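Local coordinates for protein putative N-acetylmuramoyl-L-alanine amidase,autolysin cwp6 (Peptoclostridium difficile, PDB 5J72) that probably hydrolyses the amide bond between N-acetylmuramic acid and L-alanine in peptidoglycan, as a zinc-dependent autolysin of the cell wall that carries CWB2 cell wall-anchoring domains, at residues S1-N6 with E95-N100; S21-E26 with T54-G59. All coordinates share one frame; numbering follows the deposited sequence.

Interaction 1: S1-N6 with E95-N100; sequences SDININ and ESMGLN. With CA (calcium ion), chain C.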
ATOM      1  N   SER A   1      -1.928 -15.529 -32.040  1.00 53.97           N
ATOM      2  CA  SER A   1      -3.179 -15.365 -32.769  1.00 48.38           C
ATOM      3  C   SER A   1      -3.088 -14.325 -33.885  1.00 41.27           C
ATOM      4  O   SER A   1      -2.116 -13.604 -33.984  1.00 40.18           O
ATOM      5  CB  SER A   1      -4.282 -15.012 -31.796  1.00 46.79           C
ATOM      6  OG  SER A   1      -4.444 -16.132 -30.942  1.00 50.36           O
ATOM      7  N   ASP A   2      -4.058 -14.281 -34.732  1.00 36.20           N
ATOM      8  CA  ASP A   2      -4.053 -13.343 -35.844  1.00 40.07           C
ATOM      9  C   ASP A   2      -4.107 -11.907 -35.376  1.00 33.87           C
ATOM     10  O   ASP A   2      -3.507 -11.038 -36.015  1.00 31.33           O
ATOM     11  CB  ASP A   2      -5.264 -13.618 -36.739  1.00 44.77           C
ATOM     12  CG  ASP A   2      -5.112 -14.995 -37.393  1.00 57.79           C
ATOM     13  OD1 ASP A   2      -3.996 -15.295 -37.900  1.00 63.34           O
ATOM     14  OD2 ASP A   2      -6.097 -15.772 -37.382  1.00 58.09           O
ATOM     15  N   ILE A   3      -4.818 -11.666 -34.252  1.00 29.92           N
ATOM     16  CA  ILE A   3      -4.942 -10.327 -33.704  1.00 25.85           C
ATOM     17  C   ILE A   3      -4.999 -10.410 -32.208  1.00 27.86           C
ATOM     18  O   ILE A   3      -5.714 -11.277 -31.678  1.00 28.99           O
ATOM     19  CB  ILE A   3      -6.190  -9.610 -34.288  1.00 26.98           C
ATOM     20  CG1 ILE A   3      -6.311  -8.215 -33.691  1.00 28.23           C
ATOM     21  CG2 ILE A   3      -7.447 -10.463 -34.017  1.00 31.58           C
ATOM     22  CD1 ILE A   3      -7.251  -7.316 -34.513  1.00 38.97           C
ATOM     23  N   ASN A   4      -4.261  -9.565 -31.518  1.00 22.93           N
ATOM     24  CA  ASN A   4      -4.321  -9.599 -30.062  1.00 19.99           C
ATOM     25  C   ASN A   4      -4.549  -8.146 -29.631  1.00 21.59           C
ATOM     26  O   ASN A   4      -3.831  -7.264 -30.117  1.00 22.60           O
ATOM     27  CB  ASN A   4      -2.987 -10.100 -29.441  1.00 23.50           C
ATOM     28  CG  ASN A   4      -3.131 -10.093 -27.889  1.00 29.83           C
ATOM     29  OD1 ASN A   4      -2.784  -9.084 -27.205  1.00 31.31           O
ATOM     30  ND2 ASN A   4      -3.706 -11.122 -27.262  1.00 31.36           N
ATOM     31  N   ILE A   5      -5.512  -7.881 -28.773  1.00 19.86           N
ATOM     32  CA  ILE A   5      -5.726  -6.493 -28.334  1.00 21.33           C
ATOM     33  C   ILE A   5      -5.433  -6.436 -26.803  1.00 23.52           C
ATOM     34  O   ILE A   5      -6.140  -7.085 -26.031  1.00 24.23           O
ATOM     35  CB  ILE A   5      -7.203  -6.126 -28.601  1.00 19.75           C
ATOM     36  CG1 ILE A   5      -7.490  -6.118 -30.113  1.00 19.75           C
ATOM     37  CG2 ILE A   5      -7.516  -4.757 -28.027  1.00 19.83           C
ATOM     38  CD1 ILE A   5      -9.050  -5.935 -30.396  1.00 21.93           C
ATOM     39  N   ASN A   6      -4.513  -5.631 -26.396  1.00 17.72           N
ATOM     40  CA  ASN A   6      -4.165  -5.566 -24.964  1.00 17.09           C
ATOM     41  C   ASN A   6      -4.517  -4.191 -24.402  1.00 18.79           C
ATOM     42  O   ASN A   6      -3.825  -3.214 -24.737  1.00 21.75           O
ATOM     43  CB  ASN A   6      -2.668  -5.783 -24.820  1.00 21.42           C
ATOM     44  CG  ASN A   6      -2.269  -5.814 -23.323  1.00 33.82           C
ATOM     45  OD1 ASN A   6      -3.059  -6.216 -22.436  1.00 32.57           O
ATOM     46  ND2 ASN A   6      -1.057  -5.479 -22.964  1.00 38.09           N
ATOM     47  N   GLU A  95     -15.069 -10.644 -35.231  1.00 21.11           N
ATOM     48  CA  GLU A  95     -15.559 -11.904 -34.680  1.00 23.14           C
ATOM     49  C   GLU A  95     -15.144 -13.062 -35.591  1.00 28.00           C
ATOM     50  O   GLU A  95     -14.867 -14.147 -35.087  1.00 28.20           O
ATOM     51  CB  GLU A  95     -17.070 -11.877 -34.541  1.00 25.88           C
ATOM     52  CG  GLU A  95     -17.476 -10.978 -33.389  1.00 34.60           C
ATOM     53  CD  GLU A  95     -18.981 -10.730 -33.336  1.00 43.30           C
ATOM     54  OE1 GLU A  95     -19.471 -10.370 -32.264  1.00 44.29           O
ATOM     55  OE2 GLU A  95     -19.670 -10.879 -34.380  1.00 43.26           O
ATOM     56  N   SER A  96     -15.066 -12.816 -36.931  1.00 24.63           N
ATOM     57  CA  SER A  96     -14.644 -13.851 -37.881  1.00 26.02           C
ATOM     58  C   SER A  96     -13.164 -14.166 -37.655  1.00 26.24           C
ATOM     59  O   SER A  96     -12.707 -15.244 -38.025  1.00 25.28           O
ATOM     60  CB  SER A  96     -14.791 -13.338 -39.331  1.00 27.39           C
ATOM     61  OG  SER A  96     -16.186 -13.340 -39.553  1.00 35.16           O
ATOM     62  N   MET A  97     -12.421 -13.228 -37.068  1.00 27.38           N
ATOM     63  CA  MET A  97     -10.986 -13.452 -36.809  1.00 29.03           C
ATOM     64  C   MET A  97     -10.737 -13.977 -35.419  1.00 30.33           C
ATOM     65  O   MET A  97      -9.594 -13.940 -34.962  1.00 31.02           O
ATOM     66  CB  MET A  97     -10.208 -12.189 -36.979  1.00 33.94           C
ATOM     67  CG  MET A  97     -10.243 -11.724 -38.333  1.00 46.43           C
ATOM     68  SD  MET A  97      -9.453 -10.101 -38.377  1.00 53.09           S
ATOM     69  CE  MET A  97      -7.786 -10.582 -38.054  1.00 49.73           C
ATOM     70  N   GLY A  98     -11.747 -14.462 -34.763  1.00 27.41           N
ATOM     71  CA  GLY A  98     -11.528 -15.072 -33.465  1.00 34.64           C
ATOM     72  C   GLY A  98     -11.744 -14.218 -32.212  1.00 32.73           C
ATOM     73  O   GLY A  98     -11.585 -14.728 -31.107  1.00 32.73           O
ATOM     74  N   LEU A  99     -12.105 -12.964 -32.345  1.00 24.57           N
ATOM     75  CA  LEU A  99     -12.251 -12.155 -31.132  1.00 22.48           C
ATOM     76  C   LEU A  99     -13.582 -12.254 -30.556  1.00 24.61           C
ATOM     77  O   LEU A  99     -14.568 -12.419 -31.278  1.00 23.73           O
ATOM     78  CB  LEU A  99     -11.972 -10.693 -31.503  1.00 25.41           C
ATOM     79  CG  LEU A  99     -10.534 -10.454 -31.936  1.00 26.93           C
ATOM     80  CD1 LEU A  99     -10.337  -8.996 -32.282  1.00 30.57           C
ATOM     81  CD2 LEU A  99      -9.542 -10.802 -30.812  1.00 30.17           C
ATOM     82  N   ASN A 100     -13.669 -12.173 -29.214  1.00 22.19           N
ATOM     83  CA  ASN A 100     -14.956 -12.105 -28.568  1.00 24.05           C
ATOM     84  C   ASN A 100     -15.007 -10.642 -28.076  1.00 24.64           C
ATOM     85  O   ASN A 100     -14.349 -10.311 -27.085  1.00 22.26           O
ATOM     86  CB  ASN A 100     -15.066 -13.029 -27.395  1.00 31.30           C
ATOM     87  CG  ASN A 100     -16.453 -12.973 -26.839  1.00 46.05           C
ATOM     88  OD1 ASN A 100     -16.649 -12.571 -25.692  1.00 56.19           O
ATOM     89  ND2 ASN A 100     -17.494 -13.304 -27.586  1.00 54.14           N
TER
HETATM   90 CA    CA C 701      -3.608  -8.756 -21.937  0.70 45.58          CA
HETATM   91  O   HOH W   1      -4.189  -8.928 -24.261  1.00 26.22           O
HETATM   92  O   HOH W   2      -5.699  -8.102 -21.158  1.00 34.71           O
HETATM   93  O   HOH W   3      -4.206 -10.763 -22.083  1.00 48.80           O
HETATM   94  O   HOH W   4      -3.052  -8.458 -19.725  1.00 38.63           O
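Ile-3 and Leu-99 meet at about a right angle, and the pair illustrates how a loop leaving a helix can be laid against a strand by apolar side chains alone, since no hydrogen bond joins 1-6 to 95-100. Leu-99 can be followed outward. Its CB points toward the strand, with CG turned anti to its own carbonyl carbon (chi1 -65°). CG then lies 3.7 Å from Ile-3 CG2, and the two methyls straddle that same branch. CD1 does double duty: it is 3.7 Å from Ile-3 CG2 and, farther along the strand, 3.8 Å from Ile-5 CD1. CD2 stays with Ile-3, 3.8 Å from its CG2. Residues 3 and 5, two apart on strand 3-7, thus offer one leucine two isoleucines on the same face, where Tyr-104 also touches Ile-5 and Leu-99.

Met-97 closes the other end more loosely. Its chain bends at the sulfur (chi3 69°), bringing CE to 4.1 Å from Ile-3 CG2 and close to CB of Asp-2. Between the two apolar residues, Gly-98 turns the backbone with a positive phi, and its N bonds to Glu-95 O. At the far end of 1-6, Asn-6 OD1 binds a calcium ion at 2.6 Å, alongside four waters, one of which can also donate to Ile-5 O. Gly-98 is the C-prime residue of the Schellman motif that ends helix 91-96, here followed by a leucine that docks the helix exit onto strand 3-7 of the Cwp6 N-terminal domain.

Interaction 2: S21-E26 with T54-G59; sequences SVKFKE and TDSYEG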
ATOM      1  N   SER A  21      -2.403  -1.732 -26.857  1.00 22.52           N
ATOM      2  CA  SER A  21      -1.457  -2.319 -27.772  1.00 26.08           C
ATOM      3  C   SER A  21      -2.203  -3.374 -28.616  1.00 25.60           C
ATOM      4  O   SER A  21      -2.850  -4.268 -28.037  1.00 27.82           O
ATOM      5  CB  SER A  21      -0.332  -2.955 -26.942  1.00 29.49           C
ATOM      6  OG  SER A  21       0.486  -3.789 -27.739  1.00 37.93           O
ATOM      7  N   VAL A  22      -2.144  -3.260 -29.948  1.00 21.91           N
ATOM      8  CA  VAL A  22      -2.727  -4.222 -30.859  1.00 21.90           C
ATOM      9  C   VAL A  22      -1.624  -4.860 -31.741  1.00 23.33           C
ATOM     10  O   VAL A  22      -0.833  -4.148 -32.368  1.00 21.15           O
ATOM     11  CB  VAL A  22      -3.796  -3.575 -31.739  1.00 21.46           C
ATOM     12  CG1 VAL A  22      -4.357  -4.596 -32.712  1.00 22.05           C
ATOM     13  CG2 VAL A  22      -4.927  -3.039 -30.847  1.00 22.30           C
ATOM     14  N   LYS A  23      -1.594  -6.191 -31.794  1.00 22.34           N
ATOM     15  CA  LYS A  23      -0.570  -6.877 -32.576  1.00 21.55           C
ATOM     16  C   LYS A  23      -1.242  -7.715 -33.618  1.00 23.38           C
ATOM     17  O   LYS A  23      -2.170  -8.465 -33.257  1.00 24.53           O
ATOM     18  CB  LYS A  23       0.250  -7.779 -31.617  1.00 25.34           C
ATOM     19  CG  LYS A  23       1.504  -8.381 -32.302  1.00 39.38           C
ATOM     20  CD  LYS A  23       2.474  -8.938 -31.216  1.00 46.29           C
ATOM     21  CE  LYS A  23       3.866  -8.375 -31.348  1.00 53.42           C
ATOM     22  NZ  LYS A  23       4.410  -8.613 -32.708  1.00 57.92           N
ATOM     23  N   PHE A  24      -0.849  -7.594 -34.883  1.00 22.59           N
ATOM     24  CA  PHE A  24      -1.432  -8.409 -35.955  1.00 23.51           C
ATOM     25  C   PHE A  24      -0.383  -9.423 -36.450  1.00 26.10           C
ATOM     26  O   PHE A  24       0.777  -9.037 -36.574  1.00 26.63           O
ATOM     27  CB  PHE A  24      -1.791  -7.596 -37.227  1.00 23.65           C
ATOM     28  CG  PHE A  24      -3.036  -6.764 -37.065  1.00 26.87           C
ATOM     29  CD1 PHE A  24      -3.004  -5.577 -36.344  1.00 29.35           C
ATOM     30  CD2 PHE A  24      -4.227  -7.146 -37.661  1.00 28.99           C
ATOM     31  CE1 PHE A  24      -4.148  -4.786 -36.234  1.00 29.85           C
ATOM     32  CE2 PHE A  24      -5.393  -6.340 -37.552  1.00 30.42           C
ATOM     33  CZ  PHE A  24      -5.333  -5.169 -36.840  1.00 26.78           C
ATOM     34  N   LYS A  25      -0.793 -10.636 -36.748  1.00 28.96           N
ATOM     35  CA  LYS A  25       0.138 -11.620 -37.311  1.00 37.19           C
ATOM     36  C   LYS A  25       0.564 -11.089 -38.710  1.00 35.17           C
ATOM     37  O   LYS A  25       1.736 -11.128 -39.087  1.00 34.82           O
ATOM     38  CB  LYS A  25      -0.564 -12.978 -37.466  1.00 38.52           C
ATOM     39  CG  LYS A  25       0.343 -13.962 -38.261  1.00 47.45           C
ATOM     40  CD  LYS A  25       1.033 -14.923 -37.342  1.00 53.76           C
ATOM     41  CE  LYS A  25       1.889 -15.868 -38.153  1.00 60.43           C
ATOM     42  N   GLU A  26      -0.399 -10.573 -39.454  1.00 28.38           N
ATOM     43  CA  GLU A  26      -0.160 -10.048 -40.777  1.00 28.83           C
ATOM     44  C   GLU A  26       0.611  -8.701 -40.780  1.00 33.54           C
ATOM     45  O   GLU A  26       0.394  -7.859 -39.898  1.00 31.69           O
ATOM     46  CB  GLU A  26      -1.504  -9.857 -41.465  1.00 28.14           C
ATOM     47  CG  GLU A  26      -1.360  -9.457 -42.932  1.00 33.05           C
ATOM     48  CD  GLU A  26      -2.712  -9.162 -43.613  1.00 38.25           C
ATOM     49  OE1 GLU A  26      -2.697  -8.857 -44.800  1.00 45.76           O
ATOM     50  OE2 GLU A  26      -3.766  -9.222 -42.977  1.00 33.97           O
ATOM     51  N   THR A  54       8.573  -3.347 -31.307  1.00 49.71           N
ATOM     52  CA  THR A  54       7.719  -4.421 -30.836  1.00 41.13           C
ATOM     53  C   THR A  54       6.826  -5.034 -31.919  1.00 37.16           C
ATOM     54  O   THR A  54       6.101  -5.966 -31.594  1.00 36.64           O
ATOM     55  CB  THR A  54       6.826  -3.886 -29.689  1.00 40.93           C
ATOM     56  OG1 THR A  54       6.007  -2.830 -30.244  1.00 38.48           O
ATOM     57  CG2 THR A  54       7.639  -3.301 -28.517  1.00 38.87           C
ATOM     58  N   ASP A  55       6.846  -4.530 -33.167  1.00 34.09           N
ATOM     59  CA  ASP A  55       5.958  -5.073 -34.210  1.00 34.87           C
ATOM     60  C   ASP A  55       4.448  -4.996 -33.711  1.00 32.62           C
ATOM     61  O   ASP A  55       3.664  -5.920 -33.899  1.00 29.43           O
ATOM     62  CB  ASP A  55       6.337  -6.551 -34.494  1.00 38.46           C
ATOM     63  CG  ASP A  55       5.464  -7.156 -35.569  1.00 46.87           C
ATOM     64  OD1 ASP A  55       5.050  -8.323 -35.405  1.00 52.58           O
ATOM     65  OD2 ASP A  55       5.163  -6.455 -36.560  1.00 51.19           O
ATOM     66  N   SER A  56       4.098  -3.903 -33.067  1.00 28.83           N
ATOM     67  CA  SER A  56       2.745  -3.712 -32.459  1.00 29.82           C
ATOM     68  C   SER A  56       2.256  -2.272 -32.704  1.00 29.15           C
ATOM     69  O   SER A  56       3.072  -1.398 -32.915  1.00 25.06           O
ATOM     70  CB  SER A  56       2.853  -3.855 -30.944  1.00 32.50           C
ATOM     71  OG  SER A  56       2.456  -5.163 -30.598  1.00 46.28           O
ATOM     72  N   TYR A  57       0.943  -2.050 -32.655  1.00 24.53           N
ATOM     73  CA  TYR A  57       0.411  -0.691 -32.789  1.00 21.25           C
ATOM     74  C   TYR A  57       0.168  -0.269 -31.310  1.00 20.97           C
ATOM     75  O   TYR A  57      -0.545  -0.981 -30.572  1.00 22.29           O
ATOM     76  CB  TYR A  57      -0.871  -0.745 -33.637  1.00 18.63           C
ATOM     77  CG  TYR A  57      -0.534  -1.014 -35.097  1.00 20.22           C
ATOM     78  CD1 TYR A  57      -0.408  -2.321 -35.578  1.00 24.44           C
ATOM     79  CD2 TYR A  57      -0.324   0.030 -35.981  1.00 18.97           C
ATOM     80  CE1 TYR A  57      -0.079  -2.566 -36.909  1.00 20.35           C
ATOM     81  CE2 TYR A  57       0.006  -0.202 -37.306  1.00 20.09           C
ATOM     82  CZ  TYR A  57       0.133  -1.496 -37.762  1.00 25.75           C
ATOM     83  OH  TYR A  57       0.517  -1.691 -39.069  1.00 25.77           O
ATOM     84  N   GLU A  58       0.738   0.855 -30.891  1.00 20.76           N
ATOM     85  CA  GLU A  58       0.661   1.255 -29.495  1.00 21.01           C
ATOM     86  C   GLU A  58       0.165   2.674 -29.355  1.00 21.80           C
ATOM     87  O   GLU A  58       0.492   3.532 -30.190  1.00 21.52           O
ATOM     88  CB  GLU A  58       2.099   1.226 -28.869  1.00 23.92           C
ATOM     89  CG  GLU A  58       2.726  -0.183 -28.872  1.00 30.42           C
ATOM     90  CD  GLU A  58       4.203  -0.159 -28.429  1.00 45.29           C
ATOM     91  OE1 GLU A  58       4.811  -1.244 -28.335  1.00 53.03           O
ATOM     92  OE2 GLU A  58       4.754   0.939 -28.198  1.00 51.10           O
ATOM     93  N   GLY A  59      -0.598   2.946 -28.315  1.00 20.33           N
ATOM     94  CA  GLY A  59      -1.050   4.311 -28.113  1.00 18.71           C
ATOM     95  C   GLY A  59      -1.818   4.335 -26.826  1.00 23.64           C
ATOM     96  O   GLY A  59      -1.797   3.385 -26.010  1.00 21.96           O
TER
HETATM   97  O   HOH W   5       1.252  -5.820 -35.465  1.00 26.30           O
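An antiparallel strand pair in the Cwp6 N-terminal domain, 16-24 against 56-63, is joined here just where the second strand emerges from a G1 beta bulge, formed by Asp-55 and Ser-56 opposite Asn-51. Val-22 and Tyr-57 are a hydrogen-bonded pair: Val-22 N bonds to Tyr-57 O (2.9 Å) and Tyr-57 N to Val-22 O (2.8 Å). Val-22 O also lies at the edge of the Tyr-57 ring, in its plane. Beside this pair, Ser-21 and Glu-58 are a non-hydrogen-bonded one, and Ser-21 CA makes a CA-H...O contact with Tyr-57 O.

Past the pair, side-chain chemistry takes over. Lys-23 starts with CG anti to its backbone N (chi1 -171°), runs past Ser-56 OG, which lies 3.6 Å from its CB, and bends at its last two torsions over the bulge. There NZ forms a salt bridge with Asp-55 OD1 (2.8 Å), bonds to Asp-55 O from above the carbonyl plane (3.0 Å), and makes a weak bond to Thr-54 O. The other carboxylate oxygen of Asp-55 is held by Tyr-50 OH. A water accepts from Phe-24 N and can donate to Asp-55 O, spanning from strand 16-24 to the bulge where direct backbone pairing has stopped. On the face bearing Val-22 and Tyr-57, Phe-24 CD1 packs 4.2 Å from Tyr-57 CD1, and the tyrosine hydroxyl is bonded to Ala-30 O. A lysine thus ties its strand to the G1 bulge of the beta hairpin formed by strands 42-51 and 56-63.

Strand 16-24 is the element that relates the two contacts: it pairs with strand 3-7 of interaction 1 on one edge and with strand 56-63 of interaction 2 on the other. Asn-6 N probably bonds to Ser-21 O, and Asp-2 O to Lys-25 N, while Ile-3 packs on Phe-24. Both contacts are partly buried, yet their chemistry differs. Interaction 1 is apolar, grading from buried isoleucines to a more open methionine, and attaches a helix exit to a strand. Interaction 2, nested inside the loop that interaction 1 closes, combines backbone pairing within a sheet, aromatic packing on one face and a partly exposed charged pair.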